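Long-range contact in insecticidal crystal protein Cry7Cal (Bacillus thuringiensis, PDB 5ZI1), which is an insecticidal crystal toxin of the delta endotoxin family active against locusts, and probably acts by binding receptors on its target: residues Q69-L83 with F126-L140. Sequence-based numbering, arbitrary orientation.
Sequences QEITEAVVSKALSEL and FAMPSFRSVGFEGPL
Phe136 lies against the extended loop Gln69-Thr72, its ring held by contacts from several sides. Glu70 O meets the ring edge near its plane, 3.5 Å from Phe136 CE1, while Thr72 brings OG1 and CG2 to Phe136 CZ, the two side chains crossing at about a right angle. Ile71 sends CG1 onto the Pro139 ring (3.6 Å to Pro139 CB) and CD1 onto Leu140 CD2. Further along, Val75 straddles the hydroxymethyl group of Ser133, and Leu83 CD2 presses on Phe131 CZ at 3.4 Å. Ala79 O adds an edge contact to Phe131, whose ring also reaches Val143 and Ala147 of helix 141-165.

Among polar contacts, Gln69 NE2 donates to Glu70 O (2.9 Å) and weakly to Gly135 O, bridging the lead-in to the type II turn Ser133-Phe136. Three waters bridge the two segments: one joins Val75 O to Ser130 O, another Lys78 NZ to Ser130 OG, and a third Glu82 OE2 to Phe126 O. With its chain bent at chi2 (-92°), Glu82 brings OE2 to 3.1 Å from Phe126 CE1, the carboxylate and ring planes 75° apart.

The contact joins the start of helix 73-101 and the loop before it to the end of helix 107-127 and the loop that leads on to helix 141-165, within the N-terminal helical bundle characteristic of three-domain Cry toxins.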
loop_
_atom_site.group_PDB
_atom_site.type_symbol
_atom_site.label_atom_id
_atom_site.label_comp_id
_atom_site.label_asym_id
_atom_site.label_seq_id
_atom_site.Cartn_x
_atom_site.Cartn_y
_atom_site.Cartn_z
ATOM N N GLN A 69 15.132 14.841 11.488
ATOM C CA GLN A 69 14.692 15.802 12.491
ATOM C C GLN A 69 14.431 15.047 13.780
ATOM O O GLN A 69 13.620 14.116 13.804
ATOM C CB GLN A 69 13.435 16.560 12.054
ATOM C CG GLN A 69 13.172 17.800 12.903
ATOM C CD GLN A 69 11.726 17.925 13.365
ATOM O OE1 GLN A 69 10.795 17.981 12.554
ATOM N NE2 GLN A 69 11.533 17.979 14.676
ATOM N N GLU A 70 15.111 15.440 14.844
ATOM C CA GLU A 70 14.913 14.769 16.117
ATOM C C GLU A 70 13.703 15.374 16.826
ATOM O O GLU A 70 13.220 16.443 16.470
ATOM C CB GLU A 70 16.172 14.874 16.990
ATOM C CG GLU A 70 16.451 13.640 17.873
ATOM C CD GLU A 70 17.078 12.468 17.102
ATOM O OE1 GLU A 70 16.844 11.290 17.488
ATOM O OE2 GLU A 70 17.802 12.725 16.108
ATOM N N ILE A 71 13.202 14.652 17.819
ATOM C CA ILE A 71 12.140 15.117 18.695
ATOM C C ILE A 71 12.757 15.463 20.046
ATOM O O ILE A 71 13.625 14.737 20.545
ATOM C CB ILE A 71 11.037 14.047 18.842
ATOM C CG1 ILE A 71 10.598 13.535 17.469
ATOM C CG2 ILE A 71 9.831 14.606 19.585
ATOM C CD1 ILE A 71 9.707 12.312 17.519
ATOM N N THR A 72 12.322 16.580 20.628
ATOM C CA THR A 72 12.800 16.976 21.947
ATOM C C THR A 72 12.261 16.030 23.013
ATOM O O THR A 72 11.118 15.562 22.932
ATOM C CB THR A 72 12.389 18.417 22.267
ATOM O OG1 THR A 72 10.960 18.564 22.173
ATOM C CG2 THR A 72 13.073 19.377 21.316
ATOM N N GLU A 73 13.094 15.740 24.018
ATOM C CA GLU A 73 12.692 14.782 25.043
ATOM C C GLU A 73 11.394 15.195 25.735
ATOM O O GLU A 73 10.650 14.329 26.203
ATOM C CB GLU A 73 13.828 14.591 26.056
ATOM C CG GLU A 73 13.668 15.356 27.367
ATOM C CD GLU A 73 14.835 15.136 28.332
ATOM O OE1 GLU A 73 14.917 15.866 29.349
ATOM O OE2 GLU A 73 15.679 14.241 28.082
ATOM N N ALA A 74 11.077 16.490 25.782
ATOM C CA ALA A 74 9.831 16.894 26.425
ATOM C C ALA A 74 8.626 16.365 25.659
ATOM O O ALA A 74 7.612 15.989 26.259
ATOM C CB ALA A 74 9.756 18.414 26.544
ATOM N N VAL A 75 8.727 16.320 24.331
ATOM C CA VAL A 75 7.612 15.889 23.499
ATOM C C VAL A 75 7.575 14.371 23.390
ATOM O O VAL A 75 6.496 13.766 23.452
ATOM C CB VAL A 75 7.702 16.570 22.121
ATOM C CG1 VAL A 75 6.940 15.780 21.092
ATOM C CG2 VAL A 75 7.156 17.978 22.210
ATOM N N VAL A 76 8.742 13.731 23.231
ATOM C CA VAL A 76 8.799 12.268 23.266
ATOM C C VAL A 76 8.165 11.750 24.548
ATOM O O VAL A 76 7.252 10.914 24.527
ATOM C CB VAL A 76 10.251 11.778 23.137
ATOM C CG1 VAL A 76 10.355 10.301 23.516
ATOM C CG2 VAL A 76 10.759 11.985 21.744
ATOM N N SER A 77 8.643 12.259 25.684
ATOM C CA SER A 77 8.205 11.765 26.981
ATOM C C SER A 77 6.706 11.955 27.176
ATOM O O SER A 77 6.051 11.121 27.815
ATOM C CB SER A 77 9.003 12.470 28.086
ATOM O OG SER A 77 8.247 12.620 29.274
ATOM N N LYS A 78 6.144 13.032 26.630
ATOM C CA LYS A 78 4.714 13.234 26.769
ATOM C C LYS A 78 3.943 12.297 25.853
ATOM O O LYS A 78 2.937 11.716 26.266
ATOM C CB LYS A 78 4.338 14.680 26.480
ATOM C CG LYS A 78 2.838 14.892 26.627
ATOM C CD LYS A 78 2.434 16.342 26.483
ATOM C CE LYS A 78 0.998 16.542 26.947
ATOM N NZ LYS A 78 0.414 17.813 26.417
ATOM N N ALA A 79 4.412 12.112 24.618
ATOM C CA ALA A 79 3.743 11.180 23.717
ATOM C C ALA A 79 3.721 9.780 24.310
ATOM O O ALA A 79 2.658 9.154 24.404
ATOM C CB ALA A 79 4.420 11.189 22.349
ATOM N N LEU A 80 4.877 9.298 24.773
ATOM C CA LEU A 80 4.958 7.955 25.342
ATOM C C LEU A 80 4.057 7.812 26.556
ATOM O O LEU A 80 3.448 6.759 26.768
ATOM C CB LEU A 80 6.406 7.634 25.724
ATOM C CG LEU A 80 7.347 7.323 24.573
ATOM C CD1 LEU A 80 8.795 7.181 25.062
ATOM C CD2 LEU A 80 6.879 6.050 23.841
ATOM N N SER A 81 3.972 8.859 27.371
ATOM C CA SER A 81 3.152 8.818 28.575
ATOM C C SER A 81 1.665 8.708 28.235
ATOM O O SER A 81 0.924 7.971 28.899
ATOM C CB SER A 81 3.454 10.064 29.417
ATOM O OG SER A 81 2.407 10.376 30.310
ATOM N N GLU A 82 1.209 9.427 27.202
ATOM C CA GLU A 82 -0.163 9.246 26.725
ATOM C C GLU A 82 -0.351 7.883 26.085
ATOM O O GLU A 82 -1.433 7.295 26.202
ATOM C CB GLU A 82 -0.536 10.322 25.716
ATOM C CG GLU A 82 -0.224 11.708 26.191
ATOM C CD GLU A 82 -1.404 12.333 26.882
ATOM O OE1 GLU A 82 -2.078 11.621 27.670
ATOM O OE2 GLU A 82 -1.665 13.536 26.628
ATOM N N LEU A 83 0.683 7.365 25.406
ATOM C CA LEU A 83 0.551 6.042 24.807
ATOM C C LEU A 83 0.385 4.978 25.880
ATOM O O LEU A 83 -0.395 4.032 25.712
ATOM C CB LEU A 83 1.745 5.740 23.902
ATOM C CG LEU A 83 1.775 6.542 22.589
ATOM C CD1 LEU A 83 3.114 6.391 21.881
ATOM C CD2 LEU A 83 0.636 6.134 21.646
ATOM N N PHE A 126 -8.266 13.602 24.027
ATOM C CA PHE A 126 -7.240 14.315 24.786
ATOM C C PHE A 126 -5.834 14.010 24.273
ATOM O O PHE A 126 -4.980 14.904 24.231
ATOM C CB PHE A 126 -7.356 13.968 26.272
ATOM C CG PHE A 126 -6.313 14.623 27.134
ATOM C CD1 PHE A 126 -5.106 13.982 27.399
ATOM C CD2 PHE A 126 -6.525 15.876 27.670
ATOM C CE1 PHE A 126 -4.143 14.587 28.189
ATOM C CE2 PHE A 126 -5.564 16.482 28.467
ATOM C CZ PHE A 126 -4.382 15.837 28.724
ATOM N N ALA A 127 -5.564 12.759 23.876
ATOM C CA ALA A 127 -4.175 12.355 23.625
ATOM C C ALA A 127 -3.692 12.631 22.206
ATOM O O ALA A 127 -2.520 12.963 22.017
ATOM C CB ALA A 127 -3.993 10.871 23.924
ATOM N N MET A 128 -4.553 12.470 21.201
ATOM C CA MET A 128 -4.136 12.672 19.811
ATOM C C MET A 128 -3.320 13.933 19.569
ATOM O O MET A 128 -2.314 13.838 18.843
ATOM C CB MET A 128 -5.367 12.647 18.889
ATOM C CG MET A 128 -5.935 11.241 18.676
ATOM S SD MET A 128 -4.689 10.024 18.126
ATOM C CE MET A 128 -4.329 10.595 16.463
ATOM N N PRO A 129 -3.669 15.121 20.116
ATOM C CA PRO A 129 -2.834 16.305 19.849
ATOM C C PRO A 129 -1.378 16.133 20.253
ATOM O O PRO A 129 -0.505 16.742 19.629
ATOM C CB PRO A 129 -3.523 17.420 20.661
ATOM C CG PRO A 129 -4.931 17.015 20.719
ATOM C CD PRO A 129 -4.910 15.497 20.828
ATOM N N SER A 130 -1.081 15.329 21.276
ATOM C CA SER A 130 0.315 15.090 21.642
ATOM C C SER A 130 1.097 14.368 20.543
ATOM O O SER A 130 2.335 14.359 20.582
ATOM C CB SER A 130 0.393 14.270 22.931
ATOM O OG SER A 130 -0.328 14.894 23.986
ATOM N N PHE A 131 0.416 13.758 19.571
ATOM C CA PHE A 131 1.094 13.032 18.501
ATOM C C PHE A 131 1.285 13.889 17.258
ATOM O O PHE A 131 1.735 13.384 16.223
ATOM C CB PHE A 131 0.330 11.743 18.158
ATOM C CG PHE A 131 -0.001 10.883 19.368
ATOM C CD1 PHE A 131 0.935 10.678 20.380
ATOM C CD2 PHE A 131 -1.246 10.300 19.494
ATOM C CE1 PHE A 131 0.633 9.909 21.473
ATOM C CE2 PHE A 131 -1.556 9.533 20.594
ATOM C CZ PHE A 131 -0.617 9.337 21.577
ATOM N N ARG A 132 0.944 15.174 17.343
ATOM C CA ARG A 132 1.156 16.154 16.282
ATOM C C ARG A 132 1.645 17.479 16.865
ATOM O O ARG A 132 1.318 18.551 16.346
ATOM C CB ARG A 132 -0.117 16.364 15.451
ATOM C CG ARG A 132 -1.374 16.644 16.259
ATOM C CD ARG A 132 -2.364 17.443 15.427
ATOM N NE ARG A 132 -3.694 17.540 16.015
ATOM C CZ ARG A 132 -4.105 18.507 16.850
ATOM N NH1 ARG A 132 -3.275 19.474 17.240
ATOM N NH2 ARG A 132 -5.353 18.496 17.309
ATOM N N SER A 133 2.421 17.406 17.946
ATOM C CA SER A 133 3.093 18.546 18.559
ATOM C C SER A 133 3.686 19.485 17.518
ATOM O O SER A 133 4.406 19.055 16.617
ATOM C CB SER A 133 4.193 18.038 19.487
ATOM O OG SER A 133 4.032 18.538 20.802
ATOM N N VAL A 134 3.363 20.777 17.648
ATOM C CA VAL A 134 3.826 21.780 16.694
ATOM C C VAL A 134 5.336 21.731 16.605
ATOM O O VAL A 134 6.028 21.732 17.631
ATOM C CB VAL A 134 3.363 23.181 17.116
ATOM C CG1 VAL A 134 3.479 24.147 15.950
ATOM C CG2 VAL A 134 1.964 23.122 17.634
ATOM N N GLY A 135 5.857 21.713 15.378
ATOM C CA GLY A 135 7.275 21.581 15.148
ATOM C C GLY A 135 7.774 20.152 15.000
ATOM O O GLY A 135 8.919 19.954 14.556
ATOM N N PHE A 136 6.951 19.155 15.347
ATOM C CA PHE A 136 7.369 17.759 15.341
ATOM C C PHE A 136 6.377 16.842 14.636
ATOM O O PHE A 136 6.495 15.614 14.766
ATOM C CB PHE A 136 7.593 17.279 16.777
ATOM C CG PHE A 136 8.604 18.097 17.520
ATOM C CD1 PHE A 136 9.956 17.768 17.466
ATOM C CD2 PHE A 136 8.211 19.227 18.240
ATOM C CE1 PHE A 136 10.887 18.523 18.130
ATOM C CE2 PHE A 136 9.144 19.996 18.913
ATOM C CZ PHE A 136 10.484 19.645 18.860
ATOM N N GLU A 137 5.413 17.400 13.894
ATOM C CA GLU A 137 4.383 16.586 13.258
ATOM C C GLU A 137 4.990 15.548 12.326
ATOM O O GLU A 137 4.489 14.422 12.231
ATOM C CB GLU A 137 3.400 17.475 12.497
ATOM C CG GLU A 137 2.766 18.553 13.342
ATOM C CD GLU A 137 3.528 19.863 13.293
ATOM O OE1 GLU A 137 4.790 19.854 13.327
ATOM O OE2 GLU A 137 2.851 20.908 13.200
ATOM N N GLY A 138 6.057 15.909 11.625
ATOM C CA GLY A 138 6.790 14.983 10.788
ATOM C C GLY A 138 7.306 13.758 11.526
ATOM O O GLY A 138 6.855 12.634 11.286
ATOM N N PRO A 139 8.273 13.932 12.430
ATOM C CA PRO A 139 8.870 12.744 13.069
ATOM C C PRO A 139 7.871 11.932 13.881
ATOM O O PRO A 139 8.134 10.756 14.156
ATOM C CB PRO A 139 9.985 13.335 13.946
ATOM C CG PRO A 139 9.598 14.752 14.143
ATOM C CD PRO A 139 8.924 15.176 12.877
ATOM N N LEU A 140 6.732 12.510 14.244
ATOM C CA LEU A 140 5.676 11.843 14.997
ATOM C C LEU A 140 4.625 11.184 14.113
ATOM O O LEU A 140 3.631 10.678 14.641
ATOM C CB LEU A 140 4.951 12.845 15.909
ATOM C CG LEU A 140 5.675 13.360 17.140
ATOM C CD1 LEU A 140 4.829 14.429 17.862
ATOM C CD2 LEU A 140 5.999 12.199 18.050
HETATM O O HOH W 1 4.066 15.090 22.732
HETATM O O HOH W 2 0.979 17.908 23.853
HETATM O O HOH W 3 -2.350 15.615 25.079
#